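Local coordinates for fibronectin type III domain-containing protein (Simiduia agarivorans, PDB 6P2K) that probably hydrolyses the beta-glucan backbone of plant polysaccharides such as xyloglucan, as a zinc-binding beta-propeller enzyme of glycoside hydrolase family 74, at residues D452-W457 with T461-A466; E495-G498 with K503-L506; R512-S517 with A522-F527; Y531-V536 with K581-S586. One frame throughout, in Å; residues are numbered along the deposited sequence.

The four interactions follow one another along the chain and run through three consecutive blades of the GH74 beta-propeller part of a longer protein. Interaction 1 is the hairpin of strands 447-456 and 459-467; interaction 2, about 14 Å away between centres, closes the loop leaving this blade after strand 493-496. Interaction 3 is the first hairpin of the next blade, whose third strand, 532-536, reaches strand 582-588 of the blade after it in interaction 4. Segment 531-536 of interaction 4 lies in the sheet of interaction 3, their centres about 7 Å apart. Asp452 accepts a hydrogen bond from Val516 N, and Leu506 packs on Tyr534, so neighbouring blades are joined by polar and apolar contacts.

Interaction 1: D452-W457 with T461-A466; sequences DIADAW and TVVAQA. With PE3 (3,6,9,12,15,18,21,24,27,30,33,36,39-tridecaoxahentetracontane-1,41-diol), chain V.
Asp452 and Val463, together with Ala454 and Thr461, form two hydrogen-bonded pairs of an antiparallel beta hairpin, and Ile453 with Val462 is the non-hydrogen-bonded pair between them. The backbone bonds are reciprocal: Val463 N reaches Asp452 O at 2.9 Å, and Asp452 N returns a bond to Val463 O. At the other pair Thr461 N comes to Ala454 O from above the carbonyl plane. The two short strand segments run at 129° to each other.

Among the apolar contacts, Val463 CG2 meets its cross-strand partner Asp452 at CB, 3.7 Å away. Its CG1, anti to the carbonyl carbon (chi1 -61°), is thereby directed diagonally to Ala454 CB at 3.9 Å. On the reverse face Ile453 CD1 meets Val462 CG2 more loosely, at 4.2 Å. A polyethylene glycol chain runs beside strand 452-456, its C39 being 3.8 Å from Ile453 CG2.

A methyl packs on a hydroxyl where Ala456 CB lies 3.4 Å from Thr461 OG1, whose hydrogen bond goes to Val459 O.

The polar contacts centre on Asp452. Its OD1 takes the N-H of Ile453 at 2.8 Å, on the anti side of the carboxylate, while OD2 accepts from Val516 N of the next blade.

Chemically, small and beta-branched residues fit the close strand spacing, whereas the carboxylate of Asp452, gripped by two N-H groups near a zinc site, ties this hairpin to the following blade.

Interaction 2: E495-G498 with K503-L506; sequences ELAG and KAGL
Ala497 and Gly498 pack closely against Lys503 and Leu506 where the last strand of a blade gives way to the linking loop. Gly498 and Lys503 make a single antiparallel bridge: Gly498 N donates to Lys503 O at 2.9 Å, nearly straight at 174°, and Lys503 N bonds back to Gly498 O. Lys503 O also takes Leu506 N, on the opposite face of its plane, so two donors grip one oxygen. Beside the bridge Ala497 CB touches Ala504 CB at 3.6 Å and Leu506 CD2 at 3.8 Å. Small residues suit this tight spot, and the backbone angles of Gly498 themselves call for glycine.

The aliphatic chain of Lys503 belongs to the close packing too. With CG anti to the backbone N (chi1 176°), it is carried over the backbone at Glu495 and Leu496, CE lying 3.4 Å from Glu495 O. Glu495 OE1 and Lys503 NZ stay 5.6 Å apart; NZ is hydrogen-bonded to Thr551 OG1, and Glu495 OE2 forms a salt bridge with Arg478. Cutting Lys503 back to an alanine would probably uncover the carbonyls of Glu495 and Leu496 and leave Thr551 without its ammonium partner.

The solvent side is the exposed turn at Gly505, which does not touch 495-498. Lys503 to Leu506 form this type I' beta turn, and Leu496 with Ala497 a classic beta bulge opposite Leu479: a strand end turned into the connection between two propeller blades.

Interaction 3: R512-S517 with A522-F527; sequences RDVAVS and AKVFMF
The ring of Phe525 is met at its edge by Ala515 O and Ser517 CB, both lying near its plane, with Phe525 CE2 lying 4.2 Å from Ser517 CB; Met535 of the neighbouring strand also touches this ring. The second flat group, Phe527, turns its ring from the 512-517 strand and meets the ring of Phe585 in the next blade, the planes at about 45°. Both phenylalanines belong to the first beta hairpin of a propeller blade, where strands 511-516 and 524-528 run antiparallel.

Its regular centre is the hydrogen-bonded pair Ala515 and Phe525. Phe525 N donates to Ala515 O at 2.8 Å, almost along the C=O axis, and Ala515 N returns the bond to Phe525 O. Ser517 N adds a straight bond of 3.0 Å to Lys523 O. Toward the other end the strands splay, and the bonds from Arg512 N to Phe527 O and from Phe527 N to Asp513 O are weak.

Asp513 lies at that splayed end. Its OD1 binds a zinc ion shared with Asp405, and its OD2 accepts from Ile573 N, which, with the zinc on OD1, probably limits how the carboxylate can turn. Lys523, at the far end, forms a salt bridge with Glu580.

The face opposite the rings is aliphatic, with beta-branched Val514, Val516 and Val524 beside Met526. Val514 CG2 lies alongside Met526 CB at 3.9 Å, the two side chains pointing the same way. With CG1 of both valines anti to the backbone N, Val514 and Val524 meet methyl to methyl, CG1 to CG1, at 3.6 Å.

Interaction 4: Y531-V536 with K581-S586; sequences YGMYMV and KVVFFS
A Met-aromatic contact between two successive propeller blades brings Met533 of strand 532-536 against Phe585 and Val583 of strand 582-588. The strands belong to separate sheets packed face to face: even their nearest CA atoms, those of Met533 and Phe585, are 9.9 Å apart, and no hydrogen bond crosses. Side chains alone span the distance, and the long, unbranched methionine is well suited to it.

Met533 leaves its strand extended, CG anti to the backbone N (chi1 -170°), and bends only at its last torsion, which folds the terminal methyl over one face of the Phe585 ring. CE stands 4.0 Å from the centroid of that ring and 29° off its normal, a CH-pi contact. The sulfur lies farther out, SD being 5.1 Å from the same centroid, and approaches obliquely. The side chain of Phe585 slides past that of Met533 in the opposite direction. SD also meets Val583, at 4.4 Å from CG1, so the thioether lies against a valine methyl as well as the ring.

Other apolar groups close the site. Met533 packs on Ile557 and Tyr558 of its own blade and on Ile573 of the next, and Phe585 meets the ring of Trp595 with the planes only about 20° apart. The polarisable thioether and aromatic surfaces thus fill a buried seam between the blades. The same methyl is shared by two rings: Met533 CE lies 3.5 Å from Phe527 CD2 and 3.5 Å from Phe585 CD1.

Interaction 1: D452-W457 with T461-A466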
loop_
_atom_site.group_PDB
_atom_site.type_symbol
_atom_site.label_atom_id
_atom_site.label_comp_id
_atom_site.label_asym_id
_atom_site.label_seq_id
_atom_site.Cartn_x
_atom_site.Cartn_y
_atom_site.Cartn_z
ATOM N N ASP B 452 12.042 -3.578 28.370
ATOM C CA ASP B 452 11.416 -4.881 28.572
ATOM C C ASP B 452 10.686 -5.263 27.290
ATOM O O ASP B 452 10.592 -4.471 26.349
ATOM C CB ASP B 452 10.462 -4.870 29.775
ATOM C CG ASP B 452 10.395 -6.218 30.486
ATOM O OD1 ASP B 452 10.778 -7.242 29.874
ATOM O OD2 ASP B 452 9.956 -6.255 31.659
ATOM N N ILE B 453 10.178 -6.494 27.255
ATOM C CA ILE B 453 9.435 -7.013 26.109
ATOM C C ILE B 453 8.011 -7.316 26.555
ATOM O O ILE B 453 7.802 -8.115 27.476
ATOM C CB ILE B 453 10.089 -8.271 25.512
ATOM C CG1 ILE B 453 11.586 -8.052 25.275
ATOM C CG2 ILE B 453 9.386 -8.670 24.216
ATOM C CD1 ILE B 453 11.904 -7.034 24.195
ATOM N N ALA B 454 7.036 -6.694 25.892
ATOM C CA ALA B 454 5.621 -6.883 26.174
ATOM C C ALA B 454 4.957 -7.654 25.031
ATOM O O ALA B 454 5.626 -8.194 24.142
ATOM C CB ALA B 454 4.945 -5.530 26.405
ATOM N N ASP B 455 3.624 -7.686 25.044
ATOM C CA ASP B 455 2.847 -8.475 24.090
ATOM C C ASP B 455 1.638 -7.660 23.642
ATOM O O ASP B 455 0.729 -7.408 24.439
ATOM C CB ASP B 455 2.407 -9.798 24.713
ATOM C CG ASP B 455 1.298 -10.465 23.935
ATOM O OD1 ASP B 455 1.485 -10.679 22.724
ATOM O OD2 ASP B 455 0.244 -10.771 24.532
ATOM N N ALA B 456 1.620 -7.264 22.370
ATOM C CA ALA B 456 0.531 -6.472 21.798
ATOM C C ALA B 456 -0.222 -7.332 20.785
ATOM O O ALA B 456 0.185 -7.437 19.624
ATOM C CB ALA B 456 1.067 -5.196 21.156
ATOM N N TRP B 457 -1.327 -7.931 21.229
ATOM C CA TRP B 457 -2.155 -8.789 20.382
ATOM C C TRP B 457 -1.328 -9.902 19.740
ATOM O O TRP B 457 -1.512 -10.244 18.571
ATOM C CB TRP B 457 -2.880 -7.983 19.299
ATOM C CG TRP B 457 -3.671 -6.796 19.778
ATOM C CD1 TRP B 457 -3.555 -5.510 19.333
ATOM C CD2 TRP B 457 -4.722 -6.786 20.756
ATOM N NE1 TRP B 457 -4.455 -4.701 19.979
ATOM C CE2 TRP B 457 -5.183 -5.457 20.860
ATOM C CE3 TRP B 457 -5.313 -7.769 21.559
ATOM C CZ2 TRP B 457 -6.204 -5.084 21.733
ATOM C CZ3 TRP B 457 -6.328 -7.396 22.429
ATOM C CH2 TRP B 457 -6.763 -6.064 22.506
ATOM N N THR B 461 6.668 -6.805 21.735
ATOM C CA THR B 461 6.765 -5.355 21.651
ATOM C C THR B 461 7.723 -4.848 22.716
ATOM O O THR B 461 7.487 -5.048 23.913
ATOM C CB THR B 461 5.385 -4.713 21.825
ATOM O OG1 THR B 461 4.490 -5.237 20.837
ATOM C CG2 THR B 461 5.469 -3.198 21.684
ATOM N N VAL B 462 8.797 -4.186 22.278
ATOM C CA VAL B 462 9.714 -3.541 23.206
ATOM C C VAL B 462 8.999 -2.388 23.893
ATOM O O VAL B 462 8.263 -1.627 23.255
ATOM C CB VAL B 462 10.964 -3.037 22.461
ATOM C CG1 VAL B 462 12.124 -2.832 23.431
ATOM C CG2 VAL B 462 11.341 -3.986 21.334
ATOM N N VAL B 463 9.202 -2.257 25.202
ATOM C CA VAL B 463 8.774 -1.086 25.958
ATOM C C VAL B 463 10.008 -0.467 26.598
ATOM O O VAL B 463 10.926 -1.183 27.013
ATOM C CB VAL B 463 7.714 -1.426 27.028
ATOM C CG1 VAL B 463 6.474 -1.996 26.374
ATOM C CG2 VAL B 463 8.272 -2.399 28.066
ATOM N N ALA B 464 10.041 0.863 26.662
ATOM C CA ALA B 464 11.231 1.545 27.145
ATOM C C ALA B 464 10.870 2.863 27.811
ATOM O O ALA B 464 9.970 3.578 27.361
ATOM C CB ALA B 464 12.225 1.802 26.003
ATOM N N GLN B 465 11.575 3.162 28.896
ATOM C CA GLN B 465 11.685 4.525 29.391
ATOM C C GLN B 465 12.781 5.214 28.585
ATOM O O GLN B 465 13.939 4.786 28.620
ATOM C CB GLN B 465 12.003 4.517 30.887
ATOM C CG GLN B 465 12.811 5.704 31.399
ATOM C CD GLN B 465 12.064 7.019 31.278
ATOM O OE1 GLN B 465 10.835 7.058 31.359
ATOM N NE2 GLN B 465 12.805 8.105 31.088
ATOM N N ALA B 466 12.418 6.244 27.822
ATOM C CA ALA B 466 13.362 6.879 26.906
ATOM C C ALA B 466 13.106 8.375 26.861
ATOM O O ALA B 466 11.975 8.805 26.618
ATOM C CB ALA B 466 13.253 6.286 25.496
HETATM O O43 PE3 V . 4.432 -12.906 21.274
HETATM C C42 PE3 V . 4.584 -13.019 22.691
HETATM C C41 PE3 V . 5.705 -12.093 23.170
HETATM O O40 PE3 V . 5.817 -12.255 24.589
HETATM C C39 PE3 V . 6.864 -11.433 25.120
HETATM C C38 PE3 V . 6.930 -11.647 26.627
HETATM O O37 PE3 V . 7.203 -13.030 26.915
#

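Interaction 2: E495-G498 with K503-L506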
loop_
_atom_site.group_PDB
_atom_site.type_symbol
_atom_site.label_atom_id
_atom_site.label_comp_id
_atom_site.label_asym_id
_atom_site.label_seq_id
_atom_site.Cartn_x
_atom_site.Cartn_y
_atom_site.Cartn_z
ATOM N N GLU B 495 5.685 6.821 20.851
ATOM C CA GLU B 495 5.533 7.217 22.246
ATOM C C GLU B 495 4.091 7.011 22.689
ATOM O O GLU B 495 3.160 7.506 22.046
ATOM C CB GLU B 495 5.935 8.677 22.449
ATOM C CG GLU B 495 5.863 9.120 23.907
ATOM C CD GLU B 495 6.067 10.609 24.079
ATOM O OE1 GLU B 495 5.429 11.391 23.344
ATOM O OE2 GLU B 495 6.871 10.998 24.948
ATOM N N LEU B 496 3.912 6.299 23.799
ATOM C CA LEU B 496 2.580 5.970 24.293
ATOM C C LEU B 496 2.100 6.871 25.423
ATOM O O LEU B 496 0.894 7.115 25.526
ATOM C CB LEU B 496 2.536 4.513 24.769
ATOM C CG LEU B 496 2.505 3.441 23.671
ATOM C CD1 LEU B 496 2.441 2.045 24.282
ATOM C CD2 LEU B 496 1.328 3.672 22.722
ATOM N N ALA B 497 2.997 7.374 26.270
ATOM C CA ALA B 497 2.566 8.124 27.443
ATOM C C ALA B 497 3.736 8.916 28.009
ATOM O O ALA B 497 4.901 8.638 27.717
ATOM C CB ALA B 497 1.990 7.194 28.518
ATOM N N GLY B 498 3.403 9.903 28.840
ATOM C CA GLY B 498 4.408 10.662 29.555
ATOM C C GLY B 498 4.843 11.941 28.870
ATOM O O GLY B 498 4.035 12.620 28.227
ATOM N N LYS B 503 1.248 13.003 28.519
ATOM C CA LYS B 503 0.427 12.221 27.605
ATOM C C LYS B 503 -0.146 11.004 28.320
ATOM O O LYS B 503 0.526 10.376 29.143
ATOM C CB LYS B 503 1.270 11.796 26.403
ATOM C CG LYS B 503 0.583 10.891 25.398
ATOM C CD LYS B 503 1.568 10.501 24.298
ATOM C CE LYS B 503 0.889 9.753 23.163
ATOM N NZ LYS B 503 -0.048 10.636 22.409
ATOM N N ALA B 504 -1.409 10.693 28.022
ATOM C CA ALA B 504 -2.138 9.569 28.610
ATOM C C ALA B 504 -2.309 9.703 30.119
ATOM O O ALA B 504 -2.648 8.727 30.797
ATOM C CB ALA B 504 -1.472 8.227 28.277
ATOM N N GLY B 505 -2.096 10.898 30.665
ATOM C CA GLY B 505 -2.188 11.066 32.101
ATOM C C GLY B 505 -1.009 10.539 32.890
ATOM O O GLY B 505 -1.069 10.524 34.122
ATOM N N LEU B 506 0.054 10.095 32.224
ATOM C CA LEU B 506 1.260 9.672 32.927
ATOM C C LEU B 506 2.109 10.895 33.249
ATOM O O LEU B 506 2.485 11.631 32.331
ATOM C CB LEU B 506 2.052 8.679 32.088
ATOM C CG LEU B 506 3.312 8.078 32.724
ATOM C CD1 LEU B 506 2.955 7.159 33.882
ATOM C CD2 LEU B 506 4.137 7.334 31.679
#

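Interaction 3: R512-S517 with A522-F527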
loop_
_atom_site.group_PDB
_atom_site.type_symbol
_atom_site.label_atom_id
_atom_site.label_comp_id
_atom_site.label_asym_id
_atom_site.label_seq_id
_atom_site.Cartn_x
_atom_site.Cartn_y
_atom_site.Cartn_z
ATOM N N ARG B 512 11.708 5.237 36.386
ATOM C CA ARG B 512 13.013 4.653 36.687
ATOM C C ARG B 512 13.040 3.152 36.425
ATOM O O ARG B 512 14.096 2.604 36.094
ATOM C CB ARG B 512 13.427 4.957 38.124
ATOM C CG ARG B 512 14.904 4.712 38.341
ATOM C CD ARG B 512 15.407 5.202 39.680
ATOM N NE ARG B 512 16.820 4.869 39.835
ATOM C CZ ARG B 512 17.400 4.573 40.993
ATOM N NH1 ARG B 512 16.688 4.571 42.112
ATOM N NH2 ARG B 512 18.696 4.273 41.029
ATOM N N ASP B 513 11.906 2.466 36.553
ATOM C CA ASP B 513 11.807 1.127 35.993
ATOM C C ASP B 513 10.454 0.950 35.323
ATOM O O ASP B 513 9.464 1.597 35.674
ATOM C CB ASP B 513 12.029 0.021 37.037
ATOM C CG ASP B 513 12.383 -1.338 36.402
ATOM O OD1 ASP B 513 13.169 -1.397 35.416
ATOM O OD2 ASP B 513 11.876 -2.363 36.912
ATOM N N VAL B 514 10.457 0.079 34.321
ATOM C CA VAL B 514 9.286 -0.339 33.567
ATOM C C VAL B 514 9.370 -1.853 33.477
ATOM O O VAL B 514 10.420 -2.391 33.113
ATOM C CB VAL B 514 9.265 0.288 32.159
ATOM C CG1 VAL B 514 8.167 -0.322 31.309
ATOM C CG2 VAL B 514 9.137 1.805 32.237
ATOM N N ALA B 515 8.290 -2.545 33.836
ATOM C CA ALA B 515 8.347 -3.998 33.886
ATOM C C ALA B 515 7.041 -4.607 33.405
ATOM O O ALA B 515 5.954 -4.100 33.703
ATOM C CB ALA B 515 8.669 -4.493 35.304
ATOM N N VAL B 516 7.163 -5.712 32.672
ATOM C CA VAL B 516 6.035 -6.428 32.089
ATOM C C VAL B 516 5.655 -7.583 33.006
ATOM O O VAL B 516 6.526 -8.276 33.552
ATOM C CB VAL B 516 6.396 -6.927 30.676
ATOM C CG1 VAL B 516 5.263 -7.717 30.076
ATOM C CG2 VAL B 516 6.767 -5.752 29.780
ATOM N N SER B 517 4.358 -7.786 33.190
ATOM C CA SER B 517 3.885 -8.901 34.007
ATOM C C SER B 517 4.128 -10.221 33.292
ATOM O O SER B 517 3.628 -10.406 32.175
ATOM C CB SER B 517 2.397 -8.745 34.308
ATOM O OG SER B 517 1.800 -9.999 34.604
ATOM N N ALA B 522 0.724 -8.569 28.279
ATOM C CA ALA B 522 0.124 -7.356 27.740
ATOM C C ALA B 522 0.077 -6.234 28.768
ATOM O O ALA B 522 -0.118 -5.072 28.393
ATOM C CB ALA B 522 -1.288 -7.648 27.224
ATOM N N LYS B 523 0.259 -6.556 30.046
ATOM C CA LYS B 523 0.153 -5.597 31.138
ATOM C C LYS B 523 1.541 -5.099 31.520
ATOM O O LYS B 523 2.454 -5.904 31.733
ATOM C CB LYS B 523 -0.536 -6.242 32.343
ATOM C CG LYS B 523 -0.557 -5.395 33.604
ATOM C CD LYS B 523 -1.527 -5.979 34.632
ATOM C CE LYS B 523 -2.959 -5.952 34.114
ATOM N NZ LYS B 523 -3.923 -6.583 35.066
ATOM N N VAL B 524 1.698 -3.777 31.606
ATOM C CA VAL B 524 2.995 -3.149 31.848
ATOM C C VAL B 524 2.881 -2.213 33.044
ATOM O O VAL B 524 1.953 -1.400 33.112
ATOM C CB VAL B 524 3.497 -2.376 30.610
ATOM C CG1 VAL B 524 4.920 -1.879 30.837
ATOM C CG2 VAL B 524 3.423 -3.248 29.356
ATOM N N PHE B 525 3.831 -2.319 33.976
ATOM C CA PHE B 525 3.916 -1.450 35.142
ATOM C C PHE B 525 5.060 -0.456 34.974
ATOM O O PHE B 525 6.066 -0.749 34.321
ATOM C CB PHE B 525 4.150 -2.251 36.429
ATOM C CG PHE B 525 3.032 -3.185 36.787
ATOM C CD1 PHE B 525 1.962 -2.747 37.550
ATOM C CD2 PHE B 525 3.065 -4.512 36.383
ATOM C CE1 PHE B 525 0.934 -3.611 37.889
ATOM C CE2 PHE B 525 2.042 -5.382 36.722
ATOM C CZ PHE B 525 0.974 -4.932 37.472
ATOM N N MET B 526 4.906 0.718 35.589
ATOM C CA MET B 526 5.949 1.735 35.579
ATOM C C MET B 526 5.775 2.636 36.797
ATOM O O MET B 526 4.651 2.897 37.231
ATOM C CB MET B 526 5.912 2.564 34.289
ATOM C CG MET B 526 4.612 3.337 34.083
ATOM S SD MET B 526 3.999 3.267 32.383
ATOM C CE MET B 526 3.509 1.543 32.262
ATOM N N PHE B 527 6.896 3.102 37.348
ATOM C CA PHE B 527 6.881 3.996 38.502
ATOM C C PHE B 527 7.477 5.335 38.088
ATOM O O PHE B 527 8.663 5.416 37.759
ATOM C CB PHE B 527 7.641 3.405 39.690
ATOM C CG PHE B 527 7.219 3.974 41.025
ATOM C CD1 PHE B 527 7.481 5.299 41.350
ATOM C CD2 PHE B 527 6.544 3.188 41.945
ATOM C CE1 PHE B 527 7.081 5.827 42.573
ATOM C CE2 PHE B 527 6.145 3.700 43.168
ATOM C CZ PHE B 527 6.412 5.025 43.484
#

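Interaction 4: Y531-V536 with K581-S586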
loop_
_atom_site.group_PDB
_atom_site.type_symbol
_atom_site.label_atom_id
_atom_site.label_comp_id
_atom_site.label_asym_id
_atom_site.label_seq_id
_atom_site.Cartn_x
_atom_site.Cartn_y
_atom_site.Cartn_z
ATOM N N TYR B 531 5.923 10.571 41.806
ATOM C CA TYR B 531 4.497 10.646 41.508
ATOM C C TYR B 531 3.747 9.389 41.919
ATOM O O TYR B 531 2.755 9.482 42.649
ATOM C CB TYR B 531 4.281 10.932 40.015
ATOM C CG TYR B 531 4.643 12.346 39.629
ATOM C CD1 TYR B 531 3.718 13.375 39.740
ATOM C CD2 TYR B 531 5.914 12.657 39.167
ATOM C CE1 TYR B 531 4.044 14.675 39.395
ATOM C CE2 TYR B 531 6.254 13.955 38.821
ATOM C CZ TYR B 531 5.316 14.960 38.937
ATOM O OH TYR B 531 5.654 16.250 38.590
ATOM N N GLY B 532 4.188 8.219 41.480
ATOM C CA GLY B 532 3.564 6.979 41.890
ATOM C C GLY B 532 3.692 5.921 40.810
ATOM O O GLY B 532 4.421 6.083 39.834
ATOM N N MET B 533 2.964 4.825 41.010
ATOM C CA MET B 533 3.011 3.687 40.103
ATOM C C MET B 533 1.799 3.686 39.184
ATOM O O MET B 533 0.665 3.900 39.627
ATOM C CB MET B 533 3.075 2.364 40.863
ATOM C CG MET B 533 3.358 1.179 39.947
ATOM S SD MET B 533 3.799 -0.328 40.823
ATOM C CE MET B 533 5.545 -0.053 41.102
ATOM N N TYR B 534 2.049 3.425 37.904
ATOM C CA TYR B 534 1.018 3.451 36.880
ATOM C C TYR B 534 1.066 2.154 36.085
ATOM O O TYR B 534 2.060 1.423 36.100
ATOM C CB TYR B 534 1.180 4.664 35.955
ATOM C CG TYR B 534 1.037 5.971 36.696
ATOM C CD1 TYR B 534 2.075 6.469 37.477
ATOM C CD2 TYR B 534 -0.145 6.700 36.635
ATOM C CE1 TYR B 534 1.941 7.654 38.171
ATOM C CE2 TYR B 534 -0.281 7.890 37.320
ATOM C CZ TYR B 534 0.761 8.358 38.091
ATOM O OH TYR B 534 0.628 9.541 38.778
ATOM N N MET B 535 -0.034 1.875 35.395
ATOM C CA MET B 535 -0.228 0.591 34.741
ATOM C C MET B 535 -0.831 0.809 33.364
ATOM O O MET B 535 -1.766 1.598 33.210
ATOM C CB MET B 535 -1.139 -0.308 35.586
ATOM C CG MET B 535 -1.458 -1.655 34.972
ATOM S SD MET B 535 -2.280 -2.742 36.155
ATOM C CE MET B 535 -3.908 -1.999 36.235
ATOM N N VAL B 536 -0.281 0.127 32.368
ATOM C CA VAL B 536 -0.935 -0.048 31.078
ATOM C C VAL B 536 -1.607 -1.413 31.124
ATOM O O VAL B 536 -0.934 -2.450 31.099
ATOM C CB VAL B 536 0.055 0.062 29.912
ATOM C CG1 VAL B 536 -0.631 -0.304 28.603
ATOM C CG2 VAL B 536 0.628 1.475 29.841
ATOM N N LYS B 581 -2.338 -9.828 39.724
ATOM C CA LYS B 581 -2.864 -8.904 40.724
ATOM C C LYS B 581 -1.859 -8.553 41.814
ATOM O O LYS B 581 -2.214 -7.817 42.740
ATOM C CB LYS B 581 -4.118 -9.480 41.391
ATOM C CG LYS B 581 -5.277 -9.774 40.460
ATOM C CD LYS B 581 -6.426 -10.382 41.246
ATOM C CE LYS B 581 -7.767 -10.062 40.619
ATOM N NZ LYS B 581 -8.129 -11.048 39.568
ATOM N N VAL B 582 -0.632 -9.065 41.748
ATOM C CA VAL B 582 0.375 -8.821 42.774
ATOM C C VAL B 582 1.633 -8.294 42.101
ATOM O O VAL B 582 2.062 -8.827 41.071
ATOM C CB VAL B 582 0.690 -10.091 43.590
ATOM C CG1 VAL B 582 1.833 -9.834 44.557
ATOM C CG2 VAL B 582 -0.547 -10.551 44.347
ATOM N N VAL B 583 2.216 -7.244 42.676
ATOM C CA VAL B 583 3.434 -6.635 42.156
ATOM C C VAL B 583 4.310 -6.214 43.328
ATOM O O VAL B 583 3.810 -5.748 44.358
ATOM C CB VAL B 583 3.117 -5.437 41.232
ATOM C CG1 VAL B 583 2.454 -4.306 42.009
ATOM C CG2 VAL B 583 4.375 -4.947 40.533
ATOM N N PHE B 584 5.618 -6.404 43.178
ATOM C CA PHE B 584 6.606 -5.940 44.138
ATOM C C PHE B 584 7.497 -4.898 43.475
ATOM O O PHE B 584 7.615 -4.846 42.248
ATOM C CB PHE B 584 7.481 -7.087 44.667
ATOM C CG PHE B 584 6.708 -8.282 45.147
ATOM C CD1 PHE B 584 6.338 -9.287 44.265
ATOM C CD2 PHE B 584 6.372 -8.414 46.483
ATOM C CE1 PHE B 584 5.636 -10.395 44.704
ATOM C CE2 PHE B 584 5.665 -9.518 46.930
ATOM C CZ PHE B 584 5.298 -10.510 46.038
ATOM N N PHE B 585 8.129 -4.067 44.300
ATOM C CA PHE B 585 9.160 -3.168 43.799
ATOM C C PHE B 585 10.033 -2.722 44.960
ATOM O O PHE B 585 9.628 -2.774 46.125
ATOM C CB PHE B 585 8.568 -1.958 43.057
ATOM C CG PHE B 585 7.821 -0.987 43.935
ATOM C CD1 PHE B 585 6.492 -1.203 44.261
ATOM C CD2 PHE B 585 8.435 0.168 44.395
ATOM C CE1 PHE B 585 5.798 -0.303 45.046
ATOM C CE2 PHE B 585 7.745 1.070 45.184
ATOM C CZ PHE B 585 6.425 0.833 45.510
ATOM N N SER B 586 11.249 -2.302 44.624
ATOM C CA SER B 586 12.192 -1.769 45.597
ATOM C C SER B 586 12.089 -0.251 45.582
ATOM O O SER B 586 12.337 0.383 44.550
ATOM C CB SER B 586 13.618 -2.224 45.288
ATOM O OG SER B 586 13.945 -1.997 43.926
#